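PDB 4K7J: GDSL-like Lipase/Acylhydrolase family protein from Neisseria meningitidis, which probably removes O-acetyl groups from peptidoglycan, acting as an SGNH-family esterase with a catalytic triad. Local coordinates for residues K146-L156 with P194-P205; A158-V169 with N172-A183. All blocks are in the same frame, centred on the assembly; numbering follows the deposited sequence. Where two conformers were deposited one is given.

Of the strands in these contacts, 147-155 comes first and waits almost forty residues for its partner, strand 195-203; interaction 1 closes that long loop with an antiparallel ladder. Interaction 2 is nested wholly inside it. After leaving the ladder, the chain makes the hairpin of strands 161-164 and 167-170, turns back, and lays strand 177-183 along the edge of strand 147-155 not taken by 195-203, so that 158-169 faces 172-183 from one sheet to the other. Strand 147-155 therefore sits between 195-203 and 177-183 in one five-stranded sheet, while the hairpin belongs to the other. Among the places where the contacts touch, Gln160 NE2 bonds Pro194 O; their centres are about 8 Å apart.

Interaction 1: residues K146-L156 with P194-P205; sequences KQRVSLFAKPL and PWDIGFINIENP
Gln147 precedes the first pair and packs its bent side chain across Ile202, CG to CG2 at 3.7 Å; a water links its OE1 to Ile202 O. Arg148 exchanges backbone bonds with Glu203, its guanidinium flat over Pro205 CA. Val149 forms a non-hydrogen-bonded pair with Ile202, its CG1 4.2 Å from Ile200 CG2. Ser150 pairs with Asn201, whose ND2 meets Glu203 OE2 from above the carboxylate plane; Arg55 salt-bridges that oxygen. At Phe152 a beta bulge shifts the register: Phe152 N donates to Phe199 O at 3.0 Å, while Gly198 N reaches Phe152 O from well above the carbonyl plane. Ala153 CB touches Trp195 CE3 and Ile197 CD1. Lys154 CG, anti to the backbone N (chi1 -176°), and a bend at chi3 bring CE beside Asp196 OD2; water joins NZ to OD2, NZ salt-bridges Asp119, and Asp196 OD1 bonds His128. Pro155 CB makes a CH-pi contact over Trp195. Val149, Leu151, Ala153, Ile197, Ile200 and Ile202 form the apolar face that packs this five-stranded sheet on strands 161-164 and 187-191 of the second; Arg148, Ser150, Lys154, Asp196, Asn201 and Glu203, with Phe152 beside them, line the other, charges probably tempered by water and outside partners.

Interaction 2: residues A158-V169 with N172-A183; sequences AEQTLTVNGNTV and NGGGWQVLDTGA
Val169 and Leu179 meet at the apolar centre, CG1 of the valine 3.9 Å from CD1 of the leucine, and Leu162 CD2 comes up to the same methyl at 4.3 Å. Val169 divides its branches: with CG1 anti to the backbone N (chi1 175°), CG2 is left to lie against Thr181, 3.9 Å from its CB. The methyl branch of Thr181, CG2, meets Val164 CG2 tip to tip at 4.0 Å. Farther along, Val164 CG1 and Asn165 ND2 both rest on Ala183 CB, the amide nitrogen at 3.7 Å. Asn165 is the second residue of the type I' turn from Val164 to Asn167, and its amide is tied down beyond the contact, OD1 by Thr188 N and ND2 by Ala184 O. At the opposite end Glu159 bends back so that OE2 accepts Gly173 N at 3.1 Å, on the syn side and 30° out of the carboxylate plane. Next to it Ala158 CA makes a CA-H...O contact with Gly173 O. Gln177 OE1 accepts Asn172 N on a lone pair and its NE2 donates to Gly175 O, so the amide spans the glycine-rich bend. The strand axes stay nearly 9 Å apart, so this is face-to-face sheet packing: the hairpin pairs with strand 187-191 through 161-164, strand 177-183 is edge neighbour to 147-155, and Trp195 of strand 195-203 reaches in against Leu162 and Leu179.

Interaction 1: residues K146-L156 with P194-P205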
loop_
_atom_site.group_PDB
_atom_site.type_symbol
_atom_site.label_atom_id
_atom_site.label_comp_id
_atom_site.label_asym_id
_atom_site.label_seq_id
_atom_site.Cartn_x
_atom_site.Cartn_y
_atom_site.Cartn_z
ATOM N N LYS A 146 8.361 23.286 -0.259
ATOM C CA LYS A 146 9.361 22.289 -0.613
ATOM C C LYS A 146 9.179 20.990 0.172
ATOM O O LYS A 146 9.269 20.981 1.400
ATOM C CB LYS A 146 10.768 22.852 -0.396
ATOM C CG LYS A 146 11.033 24.148 -1.148
ATOM C CD LYS A 146 12.409 24.712 -0.828
ATOM C CE LYS A 146 12.635 26.033 -1.547
ATOM N NZ LYS A 146 11.613 27.048 -1.157
ATOM N N GLN A 147 8.921 19.897 -0.547
ATOM C CA GLN A 147 8.766 18.593 0.084
ATOM C C GLN A 147 10.091 17.834 0.096
ATOM O O GLN A 147 11.012 18.137 -0.666
ATOM C CB GLN A 147 7.730 17.755 -0.671
ATOM C CG GLN A 147 6.458 18.486 -1.072
ATOM C CD GLN A 147 5.356 18.402 -0.027
ATOM O OE1 GLN A 147 5.204 17.396 0.673
ATOM N NE2 GLN A 147 4.575 19.468 0.076
ATOM N N ARG A 148 10.176 16.850 0.975
ATOM C CA ARG A 148 11.233 15.864 0.911
ATOM C C ARG A 148 10.818 14.909 -0.192
ATOM O O ARG A 148 9.659 14.496 -0.260
ATOM C CB ARG A 148 11.350 15.115 2.232
ATOM C CG ARG A 148 11.636 16.020 3.416
ATOM C CD ARG A 148 11.474 15.286 4.733
ATOM N NE ARG A 148 11.846 16.140 5.855
ATOM C CZ ARG A 148 11.466 15.929 7.108
ATOM N NH1 ARG A 148 10.692 14.888 7.397
ATOM N NH2 ARG A 148 11.854 16.764 8.069
ATOM N N VAL A 149 11.752 14.595 -1.078
ATOM C CA VAL A 149 11.465 13.717 -2.199
ATOM C C VAL A 149 12.496 12.609 -2.256
ATOM O O VAL A 149 13.703 12.863 -2.219
ATOM C CB VAL A 149 11.451 14.486 -3.534
ATOM C CG1 VAL A 149 11.192 13.531 -4.710
ATOM C CG2 VAL A 149 10.399 15.569 -3.487
ATOM N N SER A 150 12.009 11.376 -2.329
ATOM C CA SER A 150 12.853 10.220 -2.553
ATOM C C SER A 150 12.274 9.436 -3.738
ATOM O O SER A 150 11.054 9.440 -3.949
ATOM C CB SER A 150 12.894 9.345 -1.298
ATOM O OG SER A 150 13.615 9.969 -0.249
ATOM N N LEU A 151 13.129 8.783 -4.524
ATOM C CA LEU A 151 12.633 7.987 -5.646
ATOM C C LEU A 151 13.351 6.661 -5.723
ATOM O O LEU A 151 14.584 6.628 -5.713
ATOM C CB LEU A 151 12.877 8.682 -6.991
ATOM C CG LEU A 151 12.722 10.169 -7.278
ATOM C CD1 LEU A 151 13.815 10.991 -6.603
ATOM C CD2 LEU A 151 12.779 10.343 -8.781
ATOM N N PHE A 152 12.610 5.567 -5.863
ATOM C CA PHE A 152 13.269 4.341 -6.298
ATOM C C PHE A 152 13.658 4.532 -7.756
ATOM O O PHE A 152 12.845 4.981 -8.560
ATOM C CB PHE A 152 12.361 3.117 -6.145
ATOM C CG PHE A 152 12.197 2.651 -4.722
ATOM C CD1 PHE A 152 13.084 1.739 -4.171
ATOM C CD2 PHE A 152 11.157 3.128 -3.936
ATOM C CE1 PHE A 152 12.935 1.303 -2.860
ATOM C CE2 PHE A 152 10.997 2.690 -2.619
ATOM C CZ PHE A 152 11.894 1.773 -2.088
ATOM N N ALA A 153 14.891 4.196 -8.106
ATOM C CA ALA A 153 15.389 4.483 -9.452
ATOM C C ALA A 153 16.515 3.553 -9.854
ATOM O O ALA A 153 17.357 3.204 -9.034
ATOM C CB ALA A 153 15.854 5.938 -9.543
ATOM N N LYS A 154 16.524 3.144 -11.118
ATOM C CA LYS A 154 17.625 2.365 -11.654
ATOM C C LYS A 154 18.106 2.944 -12.976
ATOM O O LYS A 154 17.386 2.916 -13.973
ATOM C CB LYS A 154 17.229 0.904 -11.857
ATOM C CG LYS A 154 18.401 0.052 -12.334
ATOM C CD LYS A 154 18.031 -1.422 -12.462
ATOM C CE LYS A 154 17.056 -1.655 -13.589
ATOM N NZ LYS A 154 16.905 -3.123 -13.839
ATOM N N PRO A 155 19.338 3.459 -12.992
ATOM C CA PRO A 155 19.885 4.088 -14.189
ATOM C C PRO A 155 20.336 3.028 -15.187
ATOM O O PRO A 155 20.699 1.922 -14.790
ATOM C CB PRO A 155 21.120 4.811 -13.649
ATOM C CG PRO A 155 21.610 3.907 -12.572
ATOM C CD PRO A 155 20.339 3.373 -11.911
ATOM N N LEU A 156 20.319 3.362 -16.471
ATOM C CA LEU A 156 20.928 2.488 -17.462
ATOM C C LEU A 156 22.436 2.377 -17.208
ATOM O O LEU A 156 23.005 1.286 -17.267
ATOM C CB LEU A 156 20.665 3.010 -18.873
ATOM C CG LEU A 156 21.221 2.150 -20.000
ATOM C CD1 LEU A 156 20.428 0.846 -20.109
ATOM C CD2 LEU A 156 21.184 2.931 -21.298
ATOM N N PRO A 194 17.821 7.012 -20.453
ATOM C CA PRO A 194 16.766 6.191 -19.841
ATOM C C PRO A 194 17.045 5.721 -18.419
ATOM O O PRO A 194 18.166 5.316 -18.101
ATOM C CB PRO A 194 16.698 4.962 -20.759
ATOM C CG PRO A 194 17.250 5.449 -22.081
ATOM C CD PRO A 194 18.345 6.389 -21.688
ATOM N N TRP A 195 15.993 5.736 -17.603
ATOM C CA TRP A 195 15.995 5.142 -16.275
ATOM C C TRP A 195 14.754 4.267 -16.121
ATOM O O TRP A 195 13.765 4.457 -16.830
ATOM C CB TRP A 195 15.823 6.225 -15.218
ATOM C CG TRP A 195 16.941 7.173 -14.992
ATOM C CD1 TRP A 195 17.352 8.185 -15.818
ATOM C CD2 TRP A 195 17.747 7.262 -13.814
ATOM N NE1 TRP A 195 18.395 8.870 -15.236
ATOM C CE2 TRP A 195 18.646 8.331 -14.000
ATOM C CE3 TRP A 195 17.798 6.535 -12.617
ATOM C CZ2 TRP A 195 19.594 8.687 -13.034
ATOM C CZ3 TRP A 195 18.739 6.883 -11.665
ATOM C CH2 TRP A 195 19.619 7.956 -11.877
ATOM N N ASP A 196 14.777 3.369 -15.138
ATOM C CA ASP A 196 13.531 2.822 -14.596
ATOM C C ASP A 196 13.261 3.480 -13.258
ATOM O O ASP A 196 14.173 3.639 -12.453
ATOM C CB ASP A 196 13.607 1.300 -14.434
ATOM C CG ASP A 196 13.567 0.570 -15.770
ATOM O OD1 ASP A 196 13.212 1.205 -16.787
ATOM O OD2 ASP A 196 13.886 -0.633 -15.798
ATOM N N ILE A 197 12.018 3.871 -13.024
ATOM C CA ILE A 197 11.643 4.562 -11.780
ATOM C C ILE A 197 10.542 3.760 -11.072
ATOM O O ILE A 197 9.618 3.259 -11.720
ATOM C CB ILE A 197 11.103 5.994 -12.068
ATOM C CG1 ILE A 197 12.094 6.812 -12.900
ATOM C CG2 ILE A 197 10.752 6.726 -10.775
ATOM C CD1 ILE A 197 13.403 7.154 -12.190
ATOM N N GLY A 198 10.653 3.629 -9.756
ATOM C CA GLY A 198 9.666 2.930 -8.955
ATOM C C GLY A 198 8.802 3.962 -8.267
ATOM O O GLY A 198 8.535 5.011 -8.834
ATOM N N PHE A 199 8.357 3.676 -7.050
ATOM C CA PHE A 199 7.517 4.630 -6.348
ATOM C C PHE A 199 8.366 5.826 -5.962
ATOM O O PHE A 199 9.582 5.713 -5.794
ATOM C CB PHE A 199 6.885 4.004 -5.111
ATOM C CG PHE A 199 5.655 3.179 -5.401
ATOM C CD1 PHE A 199 5.764 1.935 -6.001
ATOM C CD2 PHE A 199 4.395 3.652 -5.067
ATOM C CE1 PHE A 199 4.636 1.178 -6.279
ATOM C CE2 PHE A 199 3.257 2.890 -5.324
ATOM C CZ PHE A 199 3.383 1.651 -5.930
ATOM N N ILE A 200 7.702 6.961 -5.819
ATOM C CA ILE A 200 8.332 8.231 -5.511
ATOM C C ILE A 200 7.705 8.770 -4.232
ATOM O O ILE A 200 6.488 8.935 -4.154
ATOM C CB ILE A 200 8.066 9.237 -6.633
ATOM C CG1 ILE A 200 8.705 8.768 -7.938
ATOM C CG2 ILE A 200 8.559 10.622 -6.244
ATOM C CD1 ILE A 200 8.421 9.678 -9.104
ATOM N N ASN A 201 8.529 9.028 -3.227
ATOM C CA ASN A 201 8.023 9.465 -1.930
ATOM C C ASN A 201 8.049 10.963 -1.833
ATOM O O ASN A 201 9.078 11.582 -2.081
ATOM C CB ASN A 201 8.864 8.911 -0.791
ATOM C CG ASN A 201 8.236 9.174 0.566
ATOM O OD1 ASN A 201 7.014 9.247 0.683
ATOM N ND2 ASN A 201 9.068 9.337 1.594
ATOM N N ILE A 202 6.918 11.546 -1.463
ATOM C CA ILE A 202 6.806 12.994 -1.359
ATOM C C ILE A 202 6.222 13.347 0.014
ATOM O O ILE A 202 5.041 13.107 0.267
ATOM C CB ILE A 202 5.938 13.539 -2.505
ATOM C CG1 ILE A 202 6.513 13.074 -3.855
ATOM C CG2 ILE A 202 5.818 15.059 -2.442
ATOM C CD1 ILE A 202 5.647 13.406 -5.049
ATOM N N GLU A 203 7.067 13.898 0.889
ATOM C CA GLU A 203 6.737 14.116 2.299
ATOM C C GLU A 203 6.855 15.589 2.692
ATOM O O GLU A 203 7.770 16.292 2.261
ATOM C CB GLU A 203 7.669 13.297 3.210
ATOM C CG GLU A 203 7.358 11.824 3.295
ATOM C CD GLU A 203 8.295 11.076 4.226
ATOM O OE1 GLU A 203 9.284 11.678 4.711
ATOM O OE2 GLU A 203 8.042 9.878 4.474
ATOM N N ASN A 204 5.931 16.042 3.528
ATOM C CA ASN A 204 5.959 17.398 4.057
ATOM C C ASN A 204 6.898 17.444 5.270
ATOM O O ASN A 204 6.766 16.644 6.197
ATOM C CB ASN A 204 4.516 17.844 4.374
ATOM C CG ASN A 204 4.416 18.831 5.531
ATOM O OD1 ASN A 204 5.268 19.708 5.727
ATOM N ND2 ASN A 204 3.336 18.701 6.297
ATOM N N PRO A 205 7.869 18.371 5.250
ATOM C CA PRO A 205 8.908 18.529 6.282
ATOM C C PRO A 205 8.370 18.793 7.695
ATOM O O PRO A 205 9.068 18.506 8.669
ATOM C CB PRO A 205 9.701 19.746 5.792
ATOM C CG PRO A 205 8.752 20.485 4.890
ATOM C CD PRO A 205 7.975 19.406 4.205
HETATM O O HOH W 1 3.191 15.622 -0.098
HETATM O O HOH W 2 13.857 -3.005 -14.526
#

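Interaction 2: residues A158-V169 with N172-A183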
loop_
_atom_site.group_PDB
_atom_site.type_symbol
_atom_site.label_atom_id
_atom_site.label_comp_id
_atom_site.label_asym_id
_atom_site.label_seq_id
_atom_site.Cartn_x
_atom_site.Cartn_y
_atom_site.Cartn_z
ATOM N N ALA A 158 25.881 3.533 -14.634
ATOM C CA ALA A 158 26.356 4.037 -13.352
ATOM C C ALA A 158 26.641 5.544 -13.444
ATOM O O ALA A 158 27.066 6.035 -14.498
ATOM C CB ALA A 158 27.594 3.275 -12.919
ATOM N N GLU A 159 26.359 6.268 -12.356
ATOM C CA GLU A 159 26.629 7.717 -12.251
ATOM C C GLU A 159 25.712 8.634 -13.081
ATOM O O GLU A 159 25.828 9.856 -13.004
ATOM C CB GLU A 159 28.103 8.034 -12.550
ATOM C CG GLU A 159 28.926 8.446 -11.338
ATOM C CD GLU A 159 29.078 7.333 -10.315
ATOM O OE1 GLU A 159 30.180 6.746 -10.238
ATOM O OE2 GLU A 159 28.103 7.055 -9.582
ATOM N N GLN A 160 24.819 8.037 -13.865
ATOM C CA GLN A 160 23.805 8.752 -14.635
ATOM C C GLN A 160 23.044 9.766 -13.775
ATOM O O GLN A 160 22.890 9.577 -12.570
ATOM C CB GLN A 160 22.814 7.729 -15.195
ATOM C CG GLN A 160 22.008 8.159 -16.401
ATOM C CD GLN A 160 21.196 7.004 -16.978
ATOM O OE1 GLN A 160 21.694 5.894 -17.116
ATOM N NE2 GLN A 160 19.943 7.266 -17.314
ATOM N N THR A 161 22.562 10.834 -14.401
ATOM C CA THR A 161 21.828 11.872 -13.684
ATOM C C THR A 161 20.403 12.015 -14.203
ATOM O O THR A 161 20.072 11.530 -15.282
ATOM C CB THR A 161 22.507 13.254 -13.831
ATOM O OG1 THR A 161 22.578 13.595 -15.215
ATOM C CG2 THR A 161 23.911 13.234 -13.248
ATOM N N LEU A 162 19.571 12.678 -13.413
ATOM C CA LEU A 162 18.288 13.193 -13.871
ATOM C C LEU A 162 18.104 14.510 -13.147
ATOM O O LEU A 162 18.935 14.876 -12.305
ATOM C CB LEU A 162 17.122 12.209 -13.593
ATOM C CG LEU A 162 16.974 11.522 -12.232
ATOM C CD1 LEU A 162 16.511 12.486 -11.149
ATOM C CD2 LEU A 162 16.008 10.313 -12.343
ATOM N N THR A 163 17.035 15.233 -13.461
ATOM C CA THR A 163 16.782 16.472 -12.750
ATOM C C THR A 163 15.417 16.438 -12.105
ATOM O O THR A 163 14.470 15.914 -12.674
ATOM C CB THR A 163 16.873 17.717 -13.660
ATOM O OG1 THR A 163 15.789 17.705 -14.594
ATOM C CG2 THR A 163 18.215 17.770 -14.415
ATOM N N VAL A 164 15.330 17.017 -10.915
ATOM C CA VAL A 164 14.075 17.153 -10.190
ATOM C C VAL A 164 13.865 18.644 -9.945
ATOM O O VAL A 164 14.662 19.268 -9.242
ATOM C CB VAL A 164 14.158 16.427 -8.844
ATOM C CG1 VAL A 164 12.882 16.615 -8.066
ATOM C CG2 VAL A 164 14.453 14.941 -9.047
ATOM N N ASN A 165 12.803 19.210 -10.527
ATOM C CA ASN A 165 12.619 20.669 -10.595
ATOM C C ASN A 165 13.900 21.429 -10.957
ATOM O O ASN A 165 14.232 22.429 -10.334
ATOM C CB ASN A 165 12.032 21.230 -9.294
ATOM C CG ASN A 165 10.562 20.881 -9.119
ATOM O OD1 ASN A 165 10.011 20.093 -9.877
ATOM N ND2 ASN A 165 9.930 21.451 -8.100
ATOM N N GLY A 166 14.622 20.945 -11.957
ATOM C CA GLY A 166 15.823 21.622 -12.409
ATOM C C GLY A 166 17.108 21.263 -11.675
ATOM O O GLY A 166 18.199 21.539 -12.166
ATOM N N ASN A 167 16.994 20.643 -10.505
ATOM C CA ASN A 167 18.182 20.262 -9.744
ATOM C C ASN A 167 18.737 18.900 -10.161
ATOM O O ASN A 167 17.995 17.938 -10.312
ATOM C CB ASN A 167 17.903 20.309 -8.236
ATOM C CG ASN A 167 17.730 21.739 -7.715
ATOM O OD1 ASN A 167 18.418 22.661 -8.153
ATOM N ND2 ASN A 167 16.801 21.923 -6.794
ATOM N N THR A 168 20.051 18.831 -10.342
ATOM C CA THR A 168 20.708 17.615 -10.784
ATOM C C THR A 168 20.847 16.567 -9.679
ATOM O O THR A 168 21.419 16.814 -8.616
ATOM C CB THR A 168 22.082 17.930 -11.398
ATOM O OG1 THR A 168 21.898 18.784 -12.529
ATOM C CG2 THR A 168 22.802 16.660 -11.842
ATOM N N VAL A 169 20.323 15.382 -9.954
ATOM C CA VAL A 169 20.348 14.285 -8.997
ATOM C C VAL A 169 21.042 13.109 -9.667
ATOM O O VAL A 169 20.658 12.723 -10.761
ATOM C CB VAL A 169 18.917 13.908 -8.587
ATOM C CG1 VAL A 169 18.913 12.697 -7.678
ATOM C CG2 VAL A 169 18.226 15.105 -7.928
ATOM N N ASN A 172 24.383 6.541 -7.601
ATOM C CA ASN A 172 25.688 6.063 -7.148
ATOM C C ASN A 172 25.875 4.632 -7.599
ATOM O O ASN A 172 25.284 3.713 -7.041
ATOM C CB ASN A 172 25.811 6.123 -5.632
ATOM C CG ASN A 172 26.090 7.516 -5.130
ATOM O OD1 ASN A 172 27.209 8.031 -5.255
ATOM N ND2 ASN A 172 25.074 8.141 -4.554
ATOM N N GLY A 173 26.693 4.439 -8.618
ATOM C CA GLY A 173 26.788 3.135 -9.234
ATOM C C GLY A 173 25.506 2.814 -9.976
ATOM O O GLY A 173 24.740 3.716 -10.341
ATOM N N GLY A 174 25.278 1.527 -10.207
ATOM C CA GLY A 174 24.129 1.069 -10.961
ATOM C C GLY A 174 23.178 0.284 -10.086
ATOM O O GLY A 174 23.356 0.212 -8.875
ATOM N N GLY A 175 22.153 -0.301 -10.693
ATOM C CA GLY A 175 21.181 -1.054 -9.931
ATOM C C GLY A 175 20.152 -0.159 -9.254
ATOM O O GLY A 175 20.338 1.052 -9.155
ATOM N N TRP A 176 19.059 -0.764 -8.797
ATOM C CA TRP A 176 18.047 -0.047 -8.034
ATOM C C TRP A 176 18.665 0.572 -6.796
ATOM O O TRP A 176 19.561 -0.002 -6.190
ATOM C CB TRP A 176 16.930 -0.994 -7.602
ATOM C CG TRP A 176 15.998 -1.325 -8.702
ATOM C CD1 TRP A 176 15.956 -2.488 -9.433
ATOM C CD2 TRP A 176 14.978 -0.484 -9.221
ATOM N NE1 TRP A 176 14.956 -2.416 -10.368
ATOM C CE2 TRP A 176 14.339 -1.193 -10.262
ATOM C CE3 TRP A 176 14.533 0.803 -8.907
ATOM C CZ2 TRP A 176 13.287 -0.652 -10.994
ATOM C CZ3 TRP A 176 13.473 1.338 -9.633
ATOM C CH2 TRP A 176 12.864 0.609 -10.663
ATOM N N GLN A 177 18.166 1.740 -6.435
ATOM C CA GLN A 177 18.648 2.485 -5.290
ATOM C C GLN A 177 17.603 3.548 -5.005
ATOM O O GLN A 177 16.679 3.734 -5.793
ATOM C CB GLN A 177 20.008 3.118 -5.599
ATOM C CG GLN A 177 20.031 4.064 -6.780
ATOM C CD GLN A 177 21.448 4.423 -7.190
ATOM O OE1 GLN A 177 21.983 5.446 -6.760
ATOM N NE2 GLN A 177 22.074 3.570 -8.005
ATOM N N VAL A 178 17.720 4.234 -3.877
ATOM C CA VAL A 178 16.808 5.333 -3.595
ATOM C C VAL A 178 17.569 6.649 -3.705
ATOM O O VAL A 178 18.625 6.825 -3.099
ATOM C CB VAL A 178 16.185 5.238 -2.179
ATOM C CG1 VAL A 178 15.236 6.402 -1.930
ATOM C CG2 VAL A 178 15.467 3.920 -2.008
ATOM N N LEU A 179 17.020 7.570 -4.479
ATOM C CA LEU A 179 17.603 8.881 -4.641
ATOM C C LEU A 179 16.892 9.819 -3.679
ATOM O O LEU A 179 15.671 9.854 -3.643
ATOM C CB LEU A 179 17.390 9.367 -6.078
ATOM C CG LEU A 179 17.811 8.424 -7.205
ATOM C CD1 LEU A 179 17.548 9.102 -8.567
ATOM C CD2 LEU A 179 19.274 8.049 -7.062
ATOM N N ASP A 180 17.662 10.586 -2.913
ATOM C CA ASP A 180 17.098 11.559 -1.980
ATOM C C ASP A 180 17.356 12.992 -2.449
ATOM O O ASP A 180 18.490 13.360 -2.758
ATOM C CB ASP A 180 17.714 11.375 -0.584
ATOM C CG ASP A 180 17.509 9.981 -0.026
ATOM O OD1 ASP A 180 16.469 9.350 -0.318
ATOM O OD2 ASP A 180 18.386 9.521 0.732
ATOM N N THR A 181 16.310 13.805 -2.498
ATOM C CA THR A 181 16.477 15.207 -2.843
ATOM C C THR A 181 15.329 16.002 -2.245
ATOM O O THR A 181 14.555 15.472 -1.447
ATOM C CB THR A 181 16.584 15.430 -4.384
ATOM O OG1 THR A 181 16.991 16.778 -4.655
ATOM C CG2 THR A 181 15.259 15.136 -5.084
ATOM N N GLY A 182 15.238 17.276 -2.603
ATOM C CA GLY A 182 14.161 18.121 -2.127
ATOM C C GLY A 182 13.593 18.973 -3.241
ATOM O O GLY A 182 14.333 19.472 -4.092
ATOM N N ALA A 183 12.278 19.150 -3.232
ATOM C CA ALA A 183 11.611 19.982 -4.224
ATOM C C ALA A 183 10.185 20.251 -3.781
ATOM O O ALA A 183 9.705 19.652 -2.822
ATOM C CB ALA A 183 11.615 19.292 -5.584
#